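Local coordinates for protein polyketide biosynthesis cytochrome P450 PksS (Bacillus subtilis, PDB 4YZR) that is a haem-dependent cytochrome P450 monooxygenase that takes part in making the antibiotic polyketide bacillaene, acting on dihydrobacillaene, at residues T172-V176 / V239-E244. Numbering follows the deposited sequence.
Sequences TNAMV and VVAGLE. With HEM (protoporphyrin IX containing Fe), chain C; HIS (histidine), chain B.
Thr172 and Met175, with Val176 following closely in the chain, pack on Val239, Val240, Leu243 and Glu244 of helix 228-259, the long helix that crosses the haem in the cytochrome P450 fold, known in this family as helix I. Thr172 meets two side chains at about right angles: its CG2 lies 3.7 Å from Val239 CG1, while Leu243 CD1 comes up against its CB and OG1. With chi1 at 59°, OG1 sits between its own backbone N and carbonyl carbon and hydrogen-bonds to the O of Phe168 one turn back. Threonine suits this place because its hydroxyl is satisfied within its own helix and its methyl is left for the apolar neighbour. Met175, extended beyond CG, brings its CE to 3.9 Å from Val240 CG2 and, a little farther off, to Val239 CG1; a long unbranched chain can carry its methyl to both valines. Val176 and Val240 run past each other in opposite directions, and such short branched side chains can meet methyl to methyl, Val176 CG1 lying 3.7 Å from Val240 CG2. The other face of helix 228-259 belongs to the haem pocket: Ala241 CB is 3.4 Å from NE2 of a bound histidine, which ligates the iron, and small Ala241 and Gly242 let the helix lie close to the porphyrin. Glu244 is extended, CG anti to the backbone N (chi1 170°), which takes its carboxylate past Val176 to accept a water's hydrogen bond. That water donates to both Val176 O, at 3.0 Å, and Glu244 OE2, at 2.7 Å.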
# COMPACT_ATOMS: atom_id res chain seq x y z
N THR A 172 7.15 14.42 -1.60
CA THR A 172 6.51 13.07 -1.66
C THR A 172 5.04 13.17 -1.40
O THR A 172 4.23 12.46 -2.04
CB THR A 172 7.21 12.06 -0.80
OG1 THR A 172 7.21 12.51 0.55
CG2 THR A 172 8.62 11.77 -1.32
N ASN A 173 4.61 14.07 -0.51
CA ASN A 173 3.19 14.34 -0.35
C ASN A 173 2.52 14.94 -1.58
O ASN A 173 1.40 14.54 -2.03
CB ASN A 173 2.94 15.25 0.82
CG ASN A 173 3.06 14.61 2.13
OD1 ASN A 173 3.18 13.38 2.24
ND2 ASN A 173 3.15 15.42 3.15
N ALA A 174 3.15 15.92 -2.21
CA ALA A 174 2.56 16.57 -3.36
C ALA A 174 2.54 15.70 -4.55
O ALA A 174 1.62 15.76 -5.42
CB ALA A 174 3.34 17.86 -3.65
N MET A 175 3.54 14.82 -4.72
CA MET A 175 3.66 14.15 -5.99
C MET A 175 2.64 13.01 -6.23
O MET A 175 2.56 12.56 -7.36
CB MET A 175 5.13 13.68 -6.19
CG MET A 175 5.44 12.42 -5.42
SD MET A 175 7.22 12.15 -5.48
CE MET A 175 7.23 10.49 -4.82
N VAL A 176 1.96 12.60 -5.18
CA VAL A 176 0.86 11.54 -5.11
C VAL A 176 -0.53 12.11 -4.90
O VAL A 176 -1.54 11.36 -4.65
CB VAL A 176 1.06 10.49 -3.97
CG1 VAL A 176 2.42 9.86 -4.16
CG2 VAL A 176 0.98 10.99 -2.57
N VAL A 239 9.33 4.58 -3.16
CA VAL A 239 9.01 5.63 -2.25
C VAL A 239 7.49 5.77 -2.12
O VAL A 239 7.04 5.85 -0.95
CB VAL A 239 9.64 6.96 -2.70
CG1 VAL A 239 9.07 8.14 -1.92
CG2 VAL A 239 11.13 6.89 -2.55
N VAL A 240 6.73 5.78 -3.18
CA VAL A 240 5.27 5.92 -3.08
C VAL A 240 4.68 4.79 -2.17
O VAL A 240 3.96 5.03 -1.17
CB VAL A 240 4.67 5.97 -4.41
CG1 VAL A 240 3.16 5.77 -4.39
CG2 VAL A 240 4.99 7.30 -5.09
N ALA A 241 5.19 3.59 -2.36
CA ALA A 241 4.74 2.35 -1.56
C ALA A 241 5.05 2.39 -0.16
O ALA A 241 4.19 2.12 0.75
CB ALA A 241 5.23 1.12 -2.23
N GLY A 242 6.24 2.82 0.16
CA GLY A 242 6.70 2.91 1.50
C GLY A 242 6.09 3.93 2.39
O GLY A 242 6.29 3.96 3.62
N LEU A 243 5.38 4.86 1.78
CA LEU A 243 4.75 5.95 2.43
C LEU A 243 3.26 5.83 2.81
O LEU A 243 2.94 5.66 4.00
CB LEU A 243 5.05 7.27 1.76
CG LEU A 243 6.54 7.61 1.79
CD1 LEU A 243 6.82 8.93 1.13
CD2 LEU A 243 7.15 7.58 3.23
N GLU A 244 2.33 5.91 1.88
CA GLU A 244 0.93 6.24 2.27
C GLU A 244 0.34 4.86 2.57
O GLU A 244 -0.40 4.70 3.55
CB GLU A 244 0.15 6.99 1.20
CG GLU A 244 -1.35 7.16 1.45
CD GLU A 244 -2.00 8.09 0.44
OE1 GLU A 244 -3.20 8.37 0.64
OE2 GLU A 244 -1.39 8.45 -0.58
CHA HEM C . 2.89 -4.08 -5.33
CHB HEM C . 0.13 -3.68 -1.38
CHC HEM C . 3.89 -1.77 1.04
CHD HEM C . 6.55 -2.05 -2.95
C1A HEM C . 1.81 -4.12 -4.48
C2A HEM C . 0.47 -4.66 -4.75
C3A HEM C . -0.28 -4.49 -3.69
C4A HEM C . 0.58 -3.91 -2.65
CMA HEM C . -1.72 -4.77 -3.55
CAA HEM C . 0.02 -5.19 -6.12
CBA HEM C . -0.57 -4.14 -6.96
CGA HEM C . -1.14 -4.56 -8.38
O1A HEM C . -1.77 -3.61 -8.95
O2A HEM C . -0.94 -5.68 -8.67
C1B HEM C . 0.92 -3.11 -0.38
C2B HEM C . 0.52 -2.89 0.98
C3B HEM C . 1.54 -2.36 1.69
C4B HEM C . 2.64 -2.24 0.73
CMB HEM C . -0.82 -3.24 1.45
CAB HEM C . 1.66 -1.94 3.08
CBB HEM C . 0.86 -2.39 3.98
C1C HEM C . 4.99 -1.70 0.22
C2C HEM C . 6.28 -1.21 0.51
C3C HEM C . 7.06 -1.28 -0.64
C4C HEM C . 6.20 -1.79 -1.65
CMC HEM C . 6.68 -0.85 1.92
CAC HEM C . 8.45 -0.91 -0.83
CBC HEM C . 9.05 -0.01 -0.14
C1D HEM C . 5.81 -2.60 -3.96
C2D HEM C . 6.28 -2.77 -5.32
C3D HEM C . 5.24 -3.37 -5.98
C4D HEM C . 4.14 -3.57 -5.02
CMD HEM C . 7.65 -2.45 -5.86
CAD HEM C . 5.20 -3.81 -7.42
CBD HEM C . 5.66 -5.22 -7.60
CGD HEM C . 5.76 -5.72 -9.08
O1D HEM C . 5.13 -5.05 -9.91
O2D HEM C . 6.40 -6.77 -9.25
NA HEM C . 1.83 -3.77 -3.17
NB HEM C . 2.24 -2.74 -0.47
NC HEM C . 4.97 -2.06 -1.09
ND HEM C . 4.53 -3.06 -3.79
FE HEM C . 3.42 -2.97 -2.13
CG HIS B . 1.62 0.77 -3.06
ND1 HIS B . 2.28 0.52 -4.27
CD2 HIS B . 1.94 -0.26 -2.24
CE1 HIS B . 2.92 -0.64 -4.16
NE2 HIS B . 2.73 -1.10 -2.91
O HOH W 1 -2.69 9.42 -2.71